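Side-chain contacts in SVS_variant_AS1 (Streptomyces sp. CWA1, PDB 6TJA), which probably acts as a spiroviolene synthase, a class I terpene cyclase that ionises and cyclises a linear isoprenoid diphosphate with the help of magnesium ions: residues 12-17 with 275-280; 80-85 with 154-159. One frame throughout, in Å; residues are numbered along the deposited sequence.

Interaction 1: residues 12-17 with 275-280; sequences PIYCPL and RFLELH
L277 reaches out from helix 258-283 to meet Y14 and L17 in the N-terminal loop. Its CB does no more than lift the side chain off the helix: with CG anti to the carbonyl carbon and beside the backbone N (chi1 -62°), the branch is carried out toward 12-17. From CG the two methyls part company. CD2 meets L17 CD1 at 3.4 Å, tighter than two methyls usually sit, and the two leucine side chains meet at an angle. CD1 goes the other way, to 4.5 Å from Y14 CE2, a loose contact. In the all-helical terpene cyclase fold this is where the segment ahead of helix 25-38 lies across the outside of the helix bundle. P16 is the centre of an inverse gamma turn, closed by a weak bond from L17 N to C15 O at 2.8 Å, and its CD sits over the centre of the Y14 ring, 3.6 Å above the plane. Two arginines hold the loop backbone: R269 NH1, from the same helix as L277, donates to Y14 O, and R303 NH1 of helix 289-309 to C15 O. L17 also packs on I302 of that second helix.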
loop_
_atom_site.group_PDB
_atom_site.type_symbol
_atom_site.label_atom_id
_atom_site.label_comp_id
_atom_site.label_asym_id
_atom_site.label_seq_id
_atom_site.Cartn_x
_atom_site.Cartn_y
_atom_site.Cartn_z
ATOM N N PRO A 12 -31.324 -14.900 8.184
ATOM C CA PRO A 12 -30.145 -15.502 8.809
ATOM C C PRO A 12 -29.013 -15.593 7.767
ATOM O O PRO A 12 -29.294 -15.561 6.587
ATOM C CB PRO A 12 -30.632 -16.872 9.316
ATOM C CG PRO A 12 -31.816 -17.210 8.425
ATOM C CD PRO A 12 -32.384 -15.886 7.936
ATOM N N ILE A 13 -27.765 -15.646 8.231
ATOM C CA ILE A 13 -26.539 -15.603 7.384
ATOM C C ILE A 13 -26.293 -16.990 6.772
ATOM O O ILE A 13 -26.333 -17.984 7.547
ATOM C CB ILE A 13 -25.343 -15.137 8.230
ATOM C CG1 ILE A 13 -25.645 -13.797 8.903
ATOM C CG2 ILE A 13 -24.068 -15.085 7.388
ATOM C CD1 ILE A 13 -24.601 -13.369 9.916
ATOM N N TYR A 14 -26.070 -17.057 5.448
ATOM C CA TYR A 14 -25.517 -18.237 4.724
ATOM C C TYR A 14 -24.017 -18.315 5.040
ATOM O O TYR A 14 -23.278 -17.403 4.672
ATOM C CB TYR A 14 -25.753 -18.144 3.205
ATOM C CG TYR A 14 -25.293 -19.364 2.446
ATOM C CD1 TYR A 14 -25.806 -20.610 2.760
ATOM C CD2 TYR A 14 -24.307 -19.305 1.464
ATOM C CE1 TYR A 14 -25.380 -21.760 2.110
ATOM C CE2 TYR A 14 -23.861 -20.453 0.811
ATOM C CZ TYR A 14 -24.406 -21.685 1.133
ATOM O OH TYR A 14 -24.020 -22.858 0.531
ATOM N N CYS A 15 -23.568 -19.315 5.788
ATOM C CA CYS A 15 -22.125 -19.464 6.106
ATOM C C CYS A 15 -21.787 -20.907 6.448
ATOM O O CYS A 15 -21.452 -21.210 7.599
ATOM C CB CYS A 15 -21.687 -18.568 7.253
ATOM S SG CYS A 15 -19.901 -18.258 7.220
ATOM N N PRO A 16 -21.798 -21.762 5.452
ATOM C CA PRO A 16 -21.478 -23.159 5.678
ATOM C C PRO A 16 -19.979 -23.370 5.718
ATOM O O PRO A 16 -19.472 -24.050 4.901
ATOM C CB PRO A 16 -22.098 -23.835 4.480
ATOM C CG PRO A 16 -22.022 -22.815 3.422
ATOM C CD PRO A 16 -22.210 -21.506 4.070
ATOM N N LEU A 17 -19.315 -22.783 6.683
ATOM C CA LEU A 17 -17.900 -22.872 6.839
ATOM C C LEU A 17 -17.539 -23.337 8.249
ATOM O O LEU A 17 -18.310 -23.267 9.148
ATOM C CB LEU A 17 -17.276 -21.520 6.543
ATOM C CG LEU A 17 -16.756 -21.106 5.173
ATOM C CD1 LEU A 17 -17.586 -21.599 4.042
ATOM C CD2 LEU A 17 -16.622 -19.621 5.041
ATOM N N ARG A 275 -19.049 -17.942 -5.176
ATOM C CA ARG A 275 -17.865 -17.930 -6.045
ATOM C C ARG A 275 -16.630 -18.263 -5.188
ATOM O O ARG A 275 -15.821 -19.051 -5.639
ATOM C CB ARG A 275 -17.754 -16.614 -6.805
ATOM C CG ARG A 275 -16.496 -16.543 -7.650
ATOM C CD ARG A 275 -16.335 -17.693 -8.620
ATOM N NE ARG A 275 -15.086 -17.533 -9.345
ATOM C CZ ARG A 275 -14.428 -18.513 -9.948
ATOM N NH1 ARG A 275 -14.890 -19.745 -9.944
ATOM N NH2 ARG A 275 -13.289 -18.262 -10.541
ATOM N N PHE A 276 -16.542 -17.768 -3.977
ATOM C CA PHE A 276 -15.422 -18.097 -3.130
ATOM C C PHE A 276 -15.338 -19.614 -2.879
ATOM O O PHE A 276 -14.312 -20.168 -2.969
ATOM C CB PHE A 276 -15.452 -17.305 -1.827
ATOM C CG PHE A 276 -14.541 -17.845 -0.769
ATOM C CD1 PHE A 276 -14.907 -18.912 -0.024
ATOM C CD2 PHE A 276 -13.327 -17.263 -0.524
ATOM C CE1 PHE A 276 -14.077 -19.431 0.898
ATOM C CE2 PHE A 276 -12.499 -17.761 0.419
ATOM C CZ PHE A 276 -12.878 -18.856 1.130
ATOM N N LEU A 277 -16.448 -20.255 -2.591
ATOM C CA LEU A 277 -16.470 -21.671 -2.351
ATOM C C LEU A 277 -16.087 -22.453 -3.594
ATOM O O LEU A 277 -15.367 -23.411 -3.517
ATOM C CB LEU A 277 -17.820 -22.122 -1.821
ATOM C CG LEU A 277 -18.249 -21.528 -0.503
ATOM C CD1 LEU A 277 -19.711 -21.705 -0.295
ATOM C CD2 LEU A 277 -17.451 -22.025 0.660
ATOM N N GLU A 278 -16.597 -22.012 -4.724
ATOM C CA GLU A 278 -16.295 -22.635 -5.981
ATOM C C GLU A 278 -14.809 -22.515 -6.301
ATOM O O GLU A 278 -14.182 -23.498 -6.533
ATOM C CB GLU A 278 -17.211 -22.129 -7.091
ATOM C CG GLU A 278 -16.792 -22.527 -8.477
ATOM C CD GLU A 278 -17.641 -21.929 -9.585
ATOM O OE1 GLU A 278 -17.662 -20.720 -9.790
ATOM O OE2 GLU A 278 -18.290 -22.683 -10.289
ATOM N N LEU A 279 -14.240 -21.324 -6.244
ATOM C CA LEU A 279 -12.779 -21.177 -6.534
ATOM C C LEU A 279 -11.953 -21.950 -5.490
ATOM O O LEU A 279 -10.907 -22.522 -5.826
ATOM C CB LEU A 279 -12.430 -19.693 -6.552
ATOM C CG LEU A 279 -10.983 -19.375 -6.919
ATOM C CD1 LEU A 279 -10.538 -20.115 -8.175
ATOM C CD2 LEU A 279 -10.808 -17.894 -7.113
ATOM N N HIS A 280 -12.390 -21.962 -4.240
ATOM C CA HIS A 280 -11.643 -22.628 -3.146
ATOM C C HIS A 280 -11.505 -24.115 -3.496
ATOM O O HIS A 280 -10.397 -24.659 -3.372
ATOM C CB HIS A 280 -12.312 -22.399 -1.780
ATOM C CG HIS A 280 -11.694 -23.243 -0.718
ATOM N ND1 HIS A 280 -12.036 -24.569 -0.544
ATOM C CD2 HIS A 280 -10.680 -22.990 0.137
ATOM C CE1 HIS A 280 -11.300 -25.073 0.430
ATOM N NE2 HIS A 280 -10.438 -24.131 0.841
#

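Interaction 2: residues 80-85 with 154-159; sequences VYWLFA and RAWLSG
Helices 70-91 and 143-169 belong to the helical bundle of the class I terpene synthase fold. The first carries, just beyond this contact, the aspartate-rich motif with which such enzymes bind magnesium, so the packing of L83 and W82 against W156 is probably close to the cyclisation pocket. All three residues are buried. L83 is an engineered residue, as is F79 one turn before it. Its CD1 lies over the six-membered ring of W156, 3.5 Å from the ring centroid and 22° off the ring normal, which makes a CH-pi contact. The methyl leans toward the rim: the nearest ring atom to L83 CD1 is W156 CZ2, at 3.3 Å. With CG anti to the backbone N (chi1 176°), the L83 side chain is turned to bring CD1 over the indole, and it lies alongside W156, the two running in opposing senses. On the other face of the indole, L157 CD2 from W156's own helix sits 3.6 Å above the plane, so W156 is held between two leucine methyls. H153 meets it edge-to-face.

W82 comes from the same helix as L83 but approaches W156 at a slant, with their benzo rings meeting at their outer atoms. The pyrrole end of W82 is fixed by a hydrogen bond from NE1 to the backbone O of F126, while F86 stacks on its ring and A129, L130 and I133 of helix 126-140 pack against it. Farther round helix 143-169, R154, A155 and S158 pack on R154 and S158 of the second subunit. Between the tryptophans, W82 CZ3 is 3.6 Å from W156 CH2 and 3.8 Å from W156 CZ3, and this last atom lies in the plane of the W82 ring, at its edge.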
loop_
_atom_site.group_PDB
_atom_site.type_symbol
_atom_site.label_atom_id
_atom_site.label_comp_id
_atom_site.label_asym_id
_atom_site.label_seq_id
_atom_site.Cartn_x
_atom_site.Cartn_y
_atom_site.Cartn_z
ATOM N N VAL A 80 -5.906 -6.422 16.355
ATOM C CA VAL A 80 -7.382 -6.353 16.124
ATOM C C VAL A 80 -7.985 -5.366 17.132
ATOM O O VAL A 80 -8.901 -4.601 16.702
ATOM C CB VAL A 80 -8.095 -7.709 16.173
ATOM C CG1 VAL A 80 -9.614 -7.520 16.088
ATOM C CG2 VAL A 80 -7.601 -8.628 15.069
ATOM N N TYR A 81 -7.498 -5.354 18.387
ATOM C CA TYR A 81 -7.926 -4.352 19.410
ATOM C C TYR A 81 -7.593 -2.944 18.890
ATOM O O TYR A 81 -8.464 -2.018 18.872
ATOM C CB TYR A 81 -7.276 -4.612 20.773
ATOM C CG TYR A 81 -7.873 -5.759 21.551
ATOM C CD1 TYR A 81 -9.104 -5.638 22.166
ATOM C CD2 TYR A 81 -7.216 -6.969 21.669
ATOM C CE1 TYR A 81 -9.668 -6.692 22.878
ATOM C CE2 TYR A 81 -7.747 -8.015 22.403
ATOM C CZ TYR A 81 -8.983 -7.879 22.999
ATOM O OH TYR A 81 -9.525 -8.914 23.666
ATOM N N TRP A 82 -6.333 -2.776 18.515
ATOM C CA TRP A 82 -5.775 -1.512 17.991
ATOM C C TRP A 82 -6.654 -1.007 16.862
ATOM O O TRP A 82 -6.995 0.154 16.885
ATOM C CB TRP A 82 -4.351 -1.712 17.494
ATOM C CG TRP A 82 -3.725 -0.416 17.114
ATOM C CD1 TRP A 82 -3.035 0.449 17.917
ATOM C CD2 TRP A 82 -3.765 0.178 15.816
ATOM N NE1 TRP A 82 -2.605 1.521 17.191
ATOM C CE2 TRP A 82 -3.066 1.395 15.906
ATOM C CE3 TRP A 82 -4.313 -0.206 14.592
ATOM C CZ2 TRP A 82 -2.904 2.223 14.800
ATOM C CZ3 TRP A 82 -4.179 0.634 13.514
ATOM C CH2 TRP A 82 -3.474 1.825 13.615
ATOM N N LEU A 83 -6.980 -1.877 15.913
ATOM C CA LEU A 83 -7.770 -1.530 14.720
ATOM C C LEU A 83 -9.136 -1.023 15.162
ATOM O O LEU A 83 -9.538 0.036 14.663
ATOM C CB LEU A 83 -7.901 -2.741 13.795
ATOM C CG LEU A 83 -8.787 -2.547 12.561
ATOM C CD1 LEU A 83 -8.037 -1.833 11.450
ATOM C CD2 LEU A 83 -9.283 -3.900 12.094
ATOM N N PHE A 84 -9.838 -1.731 16.040
ATOM C CA PHE A 84 -11.189 -1.288 16.484
ATOM C C PHE A 84 -11.058 0.089 17.148
ATOM O O PHE A 84 -11.847 0.995 16.863
ATOM C CB PHE A 84 -11.875 -2.321 17.384
ATOM C CG PHE A 84 -12.394 -3.534 16.655
ATOM C CD1 PHE A 84 -12.997 -3.422 15.408
ATOM C CD2 PHE A 84 -12.273 -4.796 17.215
ATOM C CE1 PHE A 84 -13.466 -4.545 14.746
ATOM C CE2 PHE A 84 -12.760 -5.921 16.560
ATOM C CZ PHE A 84 -13.357 -5.791 15.328
ATOM N N ALA A 85 -10.035 0.254 17.978
ATOM C CA ALA A 85 -9.796 1.487 18.750
ATOM C C ALA A 85 -9.452 2.641 17.783
ATOM O O ALA A 85 -10.046 3.743 17.899
ATOM C CB ALA A 85 -8.714 1.225 19.755
ATOM N N ARG A 154 -1.459 -0.303 4.583
ATOM C CA ARG A 154 -1.590 0.889 3.808
ATOM C C ARG A 154 -2.833 0.784 2.946
ATOM O O ARG A 154 -3.480 1.740 2.746
ATOM C CB ARG A 154 -0.370 1.208 2.941
ATOM C CG ARG A 154 -0.576 2.500 2.166
ATOM C CD ARG A 154 0.620 3.221 1.600
ATOM N NE ARG A 154 1.696 2.325 1.436
ATOM C CZ ARG A 154 2.876 2.401 1.991
ATOM N NH1 ARG A 154 3.265 3.404 2.701
ATOM N NH2 ARG A 154 3.693 1.450 1.729
ATOM N N ALA A 155 -3.153 -0.405 2.477
ATOM C CA ALA A 155 -4.343 -0.607 1.618
ATOM C C ALA A 155 -5.602 -0.222 2.412
ATOM O O ALA A 155 -6.416 0.539 1.867
ATOM C CB ALA A 155 -4.379 -2.014 1.083
ATOM N N TRP A 156 -5.691 -0.647 3.688
ATOM C CA TRP A 156 -6.831 -0.331 4.583
ATOM C C TRP A 156 -6.915 1.184 4.827
ATOM O O TRP A 156 -8.038 1.762 4.714
ATOM C CB TRP A 156 -6.736 -1.137 5.880
ATOM C CG TRP A 156 -7.432 -0.487 7.032
ATOM C CD1 TRP A 156 -8.768 -0.273 7.165
ATOM C CD2 TRP A 156 -6.819 0.037 8.223
ATOM N NE1 TRP A 156 -9.027 0.381 8.329
ATOM C CE2 TRP A 156 -7.854 0.571 9.011
ATOM C CE3 TRP A 156 -5.506 0.130 8.683
ATOM C CZ2 TRP A 156 -7.616 1.166 10.245
ATOM C CZ3 TRP A 156 -5.271 0.733 9.893
ATOM C CH2 TRP A 156 -6.312 1.268 10.643
ATOM N N LEU A 157 -5.791 1.838 5.132
ATOM C CA LEU A 157 -5.761 3.302 5.338
ATOM C C LEU A 157 -6.243 4.038 4.078
ATOM O O LEU A 157 -7.011 4.966 4.280
ATOM C CB LEU A 157 -4.379 3.766 5.779
ATOM C CG LEU A 157 -3.954 3.315 7.179
ATOM C CD1 LEU A 157 -2.494 3.665 7.428
ATOM C CD2 LEU A 157 -4.839 3.928 8.244
ATOM N N SER A 158 -5.841 3.643 2.862
ATOM C CA SER A 158 -6.323 4.227 1.573
ATOM C C SER A 158 -7.839 4.083 1.420
ATOM O O SER A 158 -8.455 4.935 0.788
ATOM C CB SER A 158 -5.656 3.613 0.384
ATOM O OG SER A 158 -4.261 3.796 0.503
ATOM N N GLY A 159 -8.408 2.983 1.882
ATOM C CA GLY A 159 -9.868 2.802 1.852
ATOM C C GLY A 159 -10.534 3.803 2.769
ATOM O O GLY A 159 -11.547 4.388 2.357
#

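How the interactions relate
Starting at the N terminus, the chain first runs through 12-17, in the loop ahead of helix 25-38. After three shorter helices it reaches helix 70-91, and interaction 2 closes a loop of 68 residues when helix 143-169 comes back beside it. Only much later, at 275-280 on helix 258-283, does interaction 1 close its own loop of 257 residues, so interaction 2 is nested wholly inside interaction 1. Their centres lie 25 Å apart, with nearest atoms about 15 Å from each other, and they do not touch. One joins two helices in the buried interior; the other ties the N-terminal segment to a late helix at the periphery.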